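Local coordinates for protein SAM-dependent O-methyltransferase (Leptospira interrogans, PDB 2HNK) that probably transfers a methyl group from S-adenosylmethionine to an oxygen of its substrate, and here holds the by-product S-adenosyl-L-homocysteine, at residues N162-I167 with G175-D180; I54-S59 with S80-D85; L122-V127 with P135-D140. One frame throughout, in Å; residues are numbered along the deposited sequence.

Interaction 1: N162-I167 with G175-D180; sequences NYYPLI and GLLIAD. With SAH (S-adenosyl-L-homocysteine), chain O.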
loop_
_atom_site.group_PDB
_atom_site.type_symbol
_atom_site.label_atom_id
_atom_site.label_comp_id
_atom_site.label_asym_id
_atom_site.label_seq_id
_atom_site.Cartn_x
_atom_site.Cartn_y
_atom_site.Cartn_z
ATOM N N ASN C 162 17.387 -15.192 5.464
ATOM C CA ASN C 162 18.567 -15.218 4.599
ATOM C C ASN C 162 18.412 -14.417 3.308
ATOM O O ASN C 162 19.399 -13.898 2.772
ATOM C CB ASN C 162 18.979 -16.661 4.295
ATOM C CG ASN C 162 19.268 -17.453 5.557
ATOM O OD1 ASN C 162 19.948 -16.970 6.459
ATOM N ND2 ASN C 162 18.728 -18.660 5.637
ATOM N N TYR C 163 17.179 -14.314 2.807
ATOM C CA TYR C 163 16.911 -13.488 1.633
ATOM C C TYR C 163 17.083 -12.006 1.964
ATOM O O TYR C 163 17.600 -11.231 1.152
ATOM C CB TYR C 163 15.511 -13.773 1.068
ATOM C CG TYR C 163 15.377 -15.157 0.465
ATOM C CD1 TYR C 163 16.199 -15.553 -0.591
ATOM C CD2 TYR C 163 14.432 -16.073 0.947
ATOM C CE1 TYR C 163 16.092 -16.820 -1.156
ATOM C CE2 TYR C 163 14.308 -17.350 0.380
ATOM C CZ TYR C 163 15.155 -17.713 -0.665
ATOM O OH TYR C 163 15.084 -18.963 -1.243
ATOM N N TYR C 164 16.685 -11.638 3.181
ATOM C CA TYR C 164 16.645 -10.244 3.618
ATOM C C TYR C 164 17.913 -9.414 3.327
ATOM O O TYR C 164 17.827 -8.401 2.626
ATOM C CB TYR C 164 16.214 -10.154 5.087
ATOM C CG TYR C 164 16.027 -8.742 5.576
ATOM C CD1 TYR C 164 14.990 -7.945 5.085
ATOM C CD2 TYR C 164 16.887 -8.195 6.533
ATOM C CE1 TYR C 164 14.822 -6.628 5.534
ATOM C CE2 TYR C 164 16.722 -6.888 6.987
ATOM C CZ TYR C 164 15.692 -6.111 6.479
ATOM O OH TYR C 164 15.522 -4.821 6.927
ATOM N N PRO C 165 19.090 -9.830 3.849
ATOM C CA PRO C 165 20.305 -9.032 3.546
ATOM C C PRO C 165 20.622 -8.902 2.057
ATOM O O PRO C 165 21.082 -7.849 1.633
ATOM C CB PRO C 165 21.425 -9.776 4.294
ATOM C CG PRO C 165 20.864 -11.154 4.577
ATOM C CD PRO C 165 19.390 -10.969 4.743
ATOM N N LEU C 166 20.352 -9.945 1.275
ATOM C CA LEU C 166 20.549 -9.923 -0.182
ATOM C C LEU C 166 19.589 -8.968 -0.914
ATOM O O LEU C 166 19.980 -8.285 -1.884
ATOM C CB LEU C 166 20.417 -11.339 -0.768
ATOM C CG LEU C 166 21.219 -12.527 -0.203
ATOM C CD1 LEU C 166 20.816 -13.829 -0.915
ATOM C CD2 LEU C 166 22.733 -12.327 -0.301
ATOM N N ILE C 167 18.337 -8.943 -0.461
ATOM C CA ILE C 167 17.321 -8.014 -0.972
ATOM C C ILE C 167 17.757 -6.582 -0.713
ATOM O O ILE C 167 17.683 -5.729 -1.589
ATOM C CB ILE C 167 15.941 -8.270 -0.299
ATOM C CG1 ILE C 167 15.358 -9.614 -0.778
ATOM C CG2 ILE C 167 14.973 -7.101 -0.542
ATOM C CD1 ILE C 167 14.316 -10.202 0.145
ATOM N N GLY C 175 14.023 2.049 -2.281
ATOM C CA GLY C 175 13.365 0.874 -2.852
ATOM C C GLY C 175 12.455 0.131 -1.880
ATOM O O GLY C 175 12.536 0.325 -0.663
ATOM N N LEU C 176 11.604 -0.737 -2.427
ATOM C CA LEU C 176 10.561 -1.407 -1.664
ATOM C C LEU C 176 10.668 -2.935 -1.687
ATOM O O LEU C 176 10.792 -3.555 -2.747
ATOM C CB LEU C 176 9.172 -0.975 -2.177
ATOM C CG LEU C 176 7.898 -1.519 -1.503
ATOM C CD1 LEU C 176 7.793 -1.104 -0.037
ATOM C CD2 LEU C 176 6.655 -1.082 -2.268
ATOM N N LEU C 177 10.614 -3.530 -0.501
ATOM C CA LEU C 177 10.420 -4.967 -0.371
ATOM C C LEU C 177 8.970 -5.221 0.015
ATOM O O LEU C 177 8.466 -4.667 0.985
ATOM C CB LEU C 177 11.367 -5.575 0.675
ATOM C CG LEU C 177 11.041 -6.961 1.273
ATOM C CD1 LEU C 177 11.013 -8.063 0.217
ATOM C CD2 LEU C 177 12.028 -7.326 2.398
ATOM N N ILE C 178 8.304 -6.050 -0.769
ATOM C CA ILE C 178 6.969 -6.506 -0.432
ATOM C C ILE C 178 7.088 -7.967 -0.010
ATOM O O ILE C 178 7.458 -8.819 -0.807
ATOM C CB ILE C 178 5.981 -6.337 -1.627
ATOM C CG1 ILE C 178 6.010 -4.887 -2.156
ATOM C CG2 ILE C 178 4.579 -6.753 -1.214
ATOM C CD1 ILE C 178 5.061 -4.616 -3.316
ATOM N N ALA C 179 6.804 -8.244 1.252
ATOM C CA ALA C 179 6.962 -9.592 1.780
ATOM C C ALA C 179 5.624 -10.271 2.040
ATOM O O ALA C 179 4.774 -9.747 2.764
ATOM C CB ALA C 179 7.834 -9.580 3.044
ATOM N N ASP C 180 5.451 -11.440 1.443
ATOM C CA ASP C 180 4.223 -12.221 1.561
ATOM C C ASP C 180 4.247 -13.206 2.744
ATOM O O ASP C 180 5.318 -13.628 3.183
ATOM C CB ASP C 180 3.974 -12.982 0.250
ATOM C CG ASP C 180 2.501 -13.299 0.028
ATOM O OD1 ASP C 180 1.665 -12.393 0.267
ATOM O OD2 ASP C 180 2.182 -14.450 -0.377
HETATM N N SAH O . 4.105 -15.714 -6.143
HETATM C CA SAH O . 3.328 -16.966 -6.394
HETATM C CB SAH O . 3.338 -17.850 -5.146
HETATM C CG SAH O . 4.726 -18.359 -4.751
HETATM S SD SAH O . 4.593 -20.000 -4.009
HETATM C C SAH O . 1.894 -16.719 -6.891
HETATM O O SAH O . 1.175 -17.656 -7.255
HETATM O OXT SAH O . 1.417 -15.587 -6.948
HETATM C "C5'" SAH O . 6.375 -20.194 -3.743
HETATM C "C4'" SAH O . 7.177 -20.626 -4.967
HETATM O "O4'" SAH O . 8.552 -20.482 -4.674
HETATM C "C3'" SAH O . 6.955 -22.081 -5.343
HETATM O "O3'" SAH O . 6.604 -22.142 -6.705
HETATM C "C2'" SAH O . 8.284 -22.780 -5.138
HETATM O "O2'" SAH O . 8.557 -23.659 -6.210
HETATM C "C1'" SAH O . 9.273 -21.619 -5.109
HETATM N N9 SAH O . 10.462 -21.865 -4.263
HETATM C C8 SAH O . 10.580 -22.669 -3.150
HETATM N N7 SAH O . 11.858 -22.603 -2.699
HETATM C C5 SAH O . 12.558 -21.766 -3.502
HETATM C C6 SAH O . 13.886 -21.336 -3.509
HETATM N N6 SAH O . 14.745 -21.761 -2.591
HETATM N N1 SAH O . 14.317 -20.461 -4.489
HETATM C C2 SAH O . 13.440 -20.005 -5.457
HETATM N N3 SAH O . 12.126 -20.432 -5.447
HETATM C C4 SAH O . 11.693 -21.300 -4.490
#

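Interaction 2: I54-S59 with S80-D85; sequences ILTKIS and SALPED. With SO4 (sulfate ion), chain D.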
loop_
_atom_site.group_PDB
_atom_site.type_symbol
_atom_site.label_atom_id
_atom_site.label_comp_id
_atom_site.label_asym_id
_atom_site.label_seq_id
_atom_site.Cartn_x
_atom_site.Cartn_y
_atom_site.Cartn_z
ATOM N N ILE C 54 -1.228 -1.744 -7.805
ATOM C CA ILE C 54 -1.233 -0.327 -7.439
ATOM C C ILE C 54 0.096 0.124 -6.819
ATOM O O ILE C 54 0.610 1.198 -7.141
ATOM C CB ILE C 54 -2.474 0.065 -6.564
ATOM C CG1 ILE C 54 -2.800 1.549 -6.717
ATOM C CG2 ILE C 54 -2.287 -0.270 -5.084
ATOM C CD1 ILE C 54 -4.031 1.810 -7.533
ATOM N N LEU C 55 0.655 -0.712 -5.948
ATOM C CA LEU C 55 1.943 -0.429 -5.320
ATOM C C LEU C 55 3.073 -0.291 -6.336
ATOM O O LEU C 55 3.943 0.555 -6.181
ATOM C CB LEU C 55 2.292 -1.516 -4.309
ATOM C CG LEU C 55 2.215 -1.285 -2.793
ATOM C CD1 LEU C 55 1.302 -0.149 -2.338
ATOM C CD2 LEU C 55 1.851 -2.607 -2.092
ATOM N N THR C 56 3.058 -1.124 -7.369
ATOM C CA THR C 56 4.068 -1.041 -8.432
ATOM C C THR C 56 3.993 0.317 -9.134
ATOM O O THR C 56 5.009 0.966 -9.345
ATOM C CB THR C 56 3.914 -2.196 -9.440
ATOM O OG1 THR C 56 4.103 -3.435 -8.750
ATOM C CG2 THR C 56 4.932 -2.091 -10.580
ATOM N N LYS C 57 2.775 0.739 -9.455
ATOM C CA LYS C 57 2.526 2.027 -10.098
ATOM C C LYS C 57 2.872 3.226 -9.210
ATOM O O LYS C 57 3.531 4.157 -9.656
ATOM C CB LYS C 57 1.067 2.105 -10.565
ATOM C CG LYS C 57 0.671 0.983 -11.482
ATOM C CD LYS C 57 -0.662 1.247 -12.148
ATOM C CE LYS C 57 -0.889 0.262 -13.281
ATOM N NZ LYS C 57 -2.132 0.575 -14.037
ATOM N N ILE C 58 2.434 3.187 -7.956
ATOM C CA ILE C 58 2.690 4.253 -6.989
ATOM C C ILE C 58 4.197 4.437 -6.795
ATOM O O ILE C 58 4.694 5.562 -6.797
ATOM C CB ILE C 58 1.981 3.956 -5.616
ATOM C CG1 ILE C 58 0.459 4.062 -5.752
ATOM C CG2 ILE C 58 2.479 4.871 -4.509
ATOM C CD1 ILE C 58 -0.315 3.476 -4.550
ATOM N N SER C 59 4.914 3.324 -6.649
ATOM C CA SER C 59 6.353 3.345 -6.406
ATOM C C SER C 59 7.202 3.817 -7.594
ATOM O O SER C 59 8.363 4.194 -7.417
ATOM C CB SER C 59 6.825 1.959 -5.965
ATOM O OG SER C 59 6.774 1.037 -7.035
ATOM N N SER C 80 1.987 -6.552 -15.811
ATOM C CA SER C 80 1.008 -5.634 -16.393
ATOM C C SER C 80 0.981 -4.249 -15.748
ATOM O O SER C 80 0.557 -3.290 -16.387
ATOM C CB SER C 80 -0.401 -6.235 -16.443
ATOM O OG SER C 80 -0.653 -7.068 -15.341
ATOM N N ALA C 81 1.432 -4.142 -14.496
ATOM C CA ALA C 81 1.490 -2.846 -13.807
ATOM C C ALA C 81 2.691 -2.009 -14.231
ATOM O O ALA C 81 2.605 -0.784 -14.243
ATOM C CB ALA C 81 1.490 -3.025 -12.299
ATOM N N LEU C 82 3.809 -2.672 -14.545
ATOM C CA LEU C 82 5.027 -1.996 -15.000
ATOM C C LEU C 82 4.775 -1.115 -16.220
ATOM O O LEU C 82 3.889 -1.410 -17.024
ATOM C CB LEU C 82 6.132 -3.013 -15.319
ATOM C CG LEU C 82 6.875 -3.659 -14.139
ATOM C CD1 LEU C 82 7.560 -4.937 -14.586
ATOM C CD2 LEU C 82 7.873 -2.712 -13.498
ATOM N N PRO C 83 5.552 -0.021 -16.365
ATOM C CA PRO C 83 5.432 0.785 -17.593
ATOM C C PRO C 83 6.011 -0.007 -18.766
ATOM O O PRO C 83 6.654 -1.033 -18.540
ATOM C CB PRO C 83 6.286 2.021 -17.283
ATOM C CG PRO C 83 7.274 1.555 -16.271
ATOM C CD PRO C 83 6.570 0.524 -15.443
ATOM N N GLU C 84 5.807 0.448 -20.002
ATOM C CA GLU C 84 6.231 -0.358 -21.154
ATOM C C GLU C 84 7.741 -0.611 -21.199
ATOM O O GLU C 84 8.197 -1.560 -21.840
ATOM C CB GLU C 84 5.690 0.192 -22.487
ATOM C CG GLU C 84 6.244 1.540 -22.947
ATOM C CD GLU C 84 5.814 1.890 -24.380
ATOM O OE1 GLU C 84 5.149 1.047 -25.042
ATOM O OE2 GLU C 84 6.147 3.010 -24.848
ATOM N N ASP C 85 8.501 0.218 -20.489
ATOM C CA ASP C 85 9.946 0.015 -20.335
ATOM C C ASP C 85 10.332 -0.602 -18.973
ATOM O O ASP C 85 11.500 -0.594 -18.591
ATOM C CB ASP C 85 10.696 1.337 -20.559
ATOM C CG ASP C 85 10.332 2.411 -19.538
ATOM O OD1 ASP C 85 9.244 2.330 -18.929
ATOM O OD2 ASP C 85 11.141 3.350 -19.349
HETATM S S SO4 D . -0.747 4.050 -16.027
HETATM O O1 SO4 D . -0.743 5.184 -15.116
HETATM O O2 SO4 D . -1.442 2.916 -15.431
HETATM O O3 SO4 D . -1.436 4.399 -17.251
HETATM O O4 SO4 D . 0.635 3.695 -16.310
#

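Interaction 3: L122-V127 with P135-D140; sequences LETLQV and PSWASD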
loop_
_atom_site.group_PDB
_atom_site.type_symbol
_atom_site.label_atom_id
_atom_site.label_comp_id
_atom_site.label_asym_id
_atom_site.label_seq_id
_atom_site.Cartn_x
_atom_site.Cartn_y
_atom_site.Cartn_z
ATOM N N LEU C 122 18.707 -18.020 -3.445
ATOM C CA LEU C 122 19.913 -17.556 -2.746
ATOM C C LEU C 122 21.086 -17.394 -3.720
ATOM O O LEU C 122 21.764 -16.369 -3.712
ATOM C CB LEU C 122 20.285 -18.482 -1.583
ATOM C CG LEU C 122 19.349 -18.502 -0.360
ATOM C CD1 LEU C 122 19.765 -19.601 0.616
ATOM C CD2 LEU C 122 19.297 -17.159 0.353
ATOM N N GLU C 123 21.290 -18.397 -4.571
ATOM C CA GLU C 123 22.310 -18.366 -5.614
ATOM C C GLU C 123 22.055 -17.318 -6.679
ATOM O O GLU C 123 22.965 -16.581 -7.057
ATOM C CB GLU C 123 22.364 -19.706 -6.323
ATOM C CG GLU C 123 23.286 -20.716 -5.713
ATOM C CD GLU C 123 23.517 -21.855 -6.673
ATOM O OE1 GLU C 123 23.109 -23.000 -6.350
ATOM O OE2 GLU C 123 24.074 -21.586 -7.770
ATOM N N THR C 124 20.822 -17.275 -7.181
ATOM C CA THR C 124 20.453 -16.343 -8.232
ATOM C C THR C 124 20.725 -14.911 -7.782
ATOM O O THR C 124 21.245 -14.090 -8.548
ATOM C CB THR C 124 18.988 -16.531 -8.649
ATOM O OG1 THR C 124 18.813 -17.859 -9.169
ATOM C CG2 THR C 124 18.586 -15.512 -9.714
ATOM N N LEU C 125 20.405 -14.628 -6.525
ATOM C CA LEU C 125 20.574 -13.291 -5.988
ATOM C C LEU C 125 22.049 -12.965 -5.747
ATOM O O LEU C 125 22.475 -11.847 -6.007
ATOM C CB LEU C 125 19.739 -13.098 -4.709
ATOM C CG LEU C 125 18.205 -13.188 -4.809
ATOM C CD1 LEU C 125 17.599 -12.920 -3.438
ATOM C CD2 LEU C 125 17.623 -12.236 -5.856
ATOM N N GLN C 126 22.818 -13.941 -5.261
ATOM C CA GLN C 126 24.253 -13.733 -5.009
ATOM C C GLN C 126 25.041 -13.492 -6.289
ATOM O O GLN C 126 25.865 -12.588 -6.338
ATOM C CB GLN C 126 24.874 -14.891 -4.231
ATOM C CG GLN C 126 26.303 -14.610 -3.765
ATOM C CD GLN C 126 26.391 -13.406 -2.836
ATOM O OE1 GLN C 126 25.751 -13.366 -1.786
ATOM N NE2 GLN C 126 27.189 -12.418 -3.226
ATOM N N VAL C 127 24.773 -14.287 -7.319
ATOM C CA VAL C 127 25.397 -14.105 -8.632
ATOM C C VAL C 127 25.110 -12.710 -9.205
ATOM O O VAL C 127 25.972 -12.086 -9.836
ATOM C CB VAL C 127 24.933 -15.202 -9.616
ATOM C CG1 VAL C 127 25.400 -14.905 -11.032
ATOM C CG2 VAL C 127 25.430 -16.561 -9.161
ATOM N N PRO C 135 24.696 -11.320 -16.518
ATOM C CA PRO C 135 24.498 -12.673 -17.038
ATOM C C PRO C 135 23.438 -12.641 -18.134
ATOM O O PRO C 135 22.624 -11.717 -18.169
ATOM C CB PRO C 135 24.014 -13.462 -15.821
ATOM C CG PRO C 135 23.518 -12.429 -14.848
ATOM C CD PRO C 135 24.328 -11.198 -15.096
ATOM N N SER C 136 23.461 -13.629 -19.022
ATOM C CA SER C 136 22.598 -13.646 -20.200
ATOM C C SER C 136 21.131 -13.492 -19.817
ATOM O O SER C 136 20.359 -12.830 -20.523
ATOM C CB SER C 136 22.786 -14.955 -20.960
ATOM O OG SER C 136 22.456 -16.055 -20.129
ATOM N N TRP C 137 20.766 -14.107 -18.688
ATOM C CA TRP C 137 19.395 -14.090 -18.187
ATOM C C TRP C 137 18.996 -12.764 -17.522
ATOM O O TRP C 137 17.805 -12.528 -17.291
ATOM C CB TRP C 137 19.122 -15.291 -17.268
ATOM C CG TRP C 137 20.178 -15.541 -16.255
ATOM C CD1 TRP C 137 21.248 -16.381 -16.380
ATOM C CD2 TRP C 137 20.272 -14.956 -14.944
ATOM N NE1 TRP C 137 22.003 -16.358 -15.229
ATOM C CE2 TRP C 137 21.430 -15.492 -14.331
ATOM C CE3 TRP C 137 19.486 -14.037 -14.225
ATOM C CZ2 TRP C 137 21.826 -15.139 -13.031
ATOM C CZ3 TRP C 137 19.886 -13.678 -12.929
ATOM C CH2 TRP C 137 21.046 -14.231 -12.350
ATOM N N ALA C 138 19.978 -11.906 -17.235
ATOM C CA ALA C 138 19.703 -10.569 -16.694
ATOM C C ALA C 138 20.164 -9.441 -17.625
ATOM O O ALA C 138 20.075 -8.256 -17.281
ATOM C CB ALA C 138 20.319 -10.408 -15.309
ATOM N N SER C 139 20.652 -9.813 -18.806
ATOM C CA SER C 139 21.064 -8.840 -19.805
ATOM C C SER C 139 19.882 -7.940 -20.166
ATOM O O SER C 139 18.788 -8.430 -20.506
ATOM C CB SER C 139 21.621 -9.537 -21.050
ATOM O OG SER C 139 21.920 -8.586 -22.065
ATOM N N ASP C 140 20.115 -6.632 -20.061
ATOM C CA ASP C 140 19.119 -5.584 -20.326
ATOM C C ASP C 140 18.030 -5.490 -19.238
ATOM O O ASP C 140 16.992 -4.841 -19.430
ATOM C CB ASP C 140 18.502 -5.729 -21.729
ATOM C CG ASP C 140 18.040 -4.396 -22.311
ATOM O OD1 ASP C 140 18.196 -3.350 -21.641
ATOM O OD2 ASP C 140 17.522 -4.389 -23.447
#

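Interaction 1: N162-I167 with G175-D180
Ile-167 and Tyr-164 pack against Leu-177 in a buried, wholly apolar helix-on-strand contact, part of a right-handed beta-alpha-beta crossover of the Rossmann-like methyltransferase fold. Strand 148-153 leads into helix 160-170, and the chain then returns as strand 175-180, parallel to the first strand and next to it in the sheet. The two backbones come closest at Ile-167 and Leu-177, whose CA atoms lie 7.6 Å apart, and Leu-177 is the one strand residue that reaches the helix segment.

CD1 and CB of Leu-177 meet Ile-167. CD1 of Leu-177 lies 3.9 Å from CD1 of Ile-167, the two side chains crossing at about a right angle. CG2 of Ile-167 reaches further in, 4.1 Å from CB of Leu-177, because that branch stands opposite the backbone N while CG1 is turned beside it (chi1 -70°). CD2 of Leu-177 also borders this CG2, but faces Tyr-164, 4.0 Å from its CD1, at the ring edge near the plane. At the far end of the ring the hydroxyl is hydrogen-bonded to Asp-211, which gives the polar end of a buried residue a partner. Phe-204 of helix 196-210 and Val-228 of strand 225-230 also touch Leu-177.

On another side of the helix, Tyr-163 extends to the ligand pocket and its hydroxyl is hydrogen-bonded to Asp-156, a residue of the S-adenosyl-L-homocysteine site. The ring is directed there with CG beside the backbone N (chi1 -68°), which brings OH of Tyr-163 to 3.1 Å from the adenine amino nitrogen N6 of S-adenosyl-L-homocysteine.

Interaction 2: I54-S59 with S80-D85
Thr-56 and Lys-57, near the end of helix 46-59, pack on Ala-81 and Leu-82, where helix 73-81 finishes and the chain turns off as a loop, within the alpha/beta layering of the Rossmann-like fold. Closest approach of the backbones is at Lys-57 and Ala-81, with CA atoms 6.2 Å apart, a short separation that the small Ala-81 side chain permits. CB of Ala-81 points at the other helix and lies 3.8 Å from CB of Thr-56. With CG2 opposite the backbone N, the Thr-56 methyl turns to Ala-81 and Leu-82, 4.2 Å from CD2 of Leu-82; the hydroxyl, turned beside the N (chi1 -61°), is hydrogen-bonded back to the carbonyl of Leu-52 one turn earlier.

Lys-57 runs alongside Ala-81 in an extended chain, its CE methylene in van der Waals contact with the carbonyl O of Ala-81 at 3.8 Å. The ammonium group goes on to a sulfate ion, probably from the crystallisation liquor, with NZ of Lys-57 2.8 Å from sulfate O2. Asp-215 of the second subunit forms a salt bridge with the same NZ, and Arg-229 of that subunit also binds the sulfate, which places this polar end of Lys-57 at the dimer interface. On the inner side, Thr-56 and Leu-82 both touch Ile-64, so the two helix ends meet over strand 63-67.

Interaction 3: L122-V127 with P135-D140
One face of the Trp-137 indole is covered by Pro-135, while Thr-124 and Val-127 of helix 121-130, a helix on the flank of the Rossmann-like sheet, meet it at the edge and from the side opposite Pro-135. CG of Pro-135 stands 3.6 Å above the Trp-137 ring plane, offset toward the rim. CG2 of Thr-124 lies off the other side, just beyond the rim, 3.8 Å from CH2 and 3.9 Å from CZ3 of Trp-137. At the edge, near the ring plane, are CG1 of Val-127 and the carbonyl O of Thr-124, the latter 3.8 Å from CH2 of Trp-137. Trp-137 also forms a cation-pi interaction with Lys-117.

CG2 of Thr-124 is opposite the backbone N, on the indole side, while OG1 lies beside the N (chi1 -62°) and is hydrogen-bonded to the carbonyl of Ser-120. Val-127 extends the contact toward solvent.

Trp-137 belongs to the loop leading from helix 121-130 to strand 148-153. Residues 135-138 form a type I beta turn, closed by N of Ala-138 bonded to O of Pro-135 at 2.8 Å. In that turn the Trp-137 side chain takes the crowded position between its backbone N and carbonyl carbon (chi1 46°), which carries the indole back toward the helix; Leu-128 and Leu-89 of strand 87-92 pack on it as well. The contact thus joins the loop after helix 121-130 to that helix by packing, and Trp-137 also touches a crystal neighbour. At its outer margin CG1 of Val-127 lies 4.1 Å from CZ2 of Trp-137.

In the fold
Strand 175-180 touches the helices of both interactions 1 and 2: Leu-177 faces helix 160-170 on one side of the sheet, while Ile-178 on the other reaches segment 54-59, its CD1 4.0 Å from CD2 of Leu-55. Interactions 1 and 3 join directly through adjacent helices, CE1 of Tyr-163 lying 3.6 Å from CD2 of Leu-122. That junction borders the ligand, whose adenine end lies at the Tyr-163 hydroxyl; S-adenosyl-L-homocysteine is also hydrogen-bonded to Ala-121 N. Interaction 2 is more remote: the Thr-56 side chain is about 13 Å from S-adenosyl-L-homocysteine, against about 7 Å for Thr-124. Interactions 2 and 3 do not touch, their nearest atoms being about 7 Å apart.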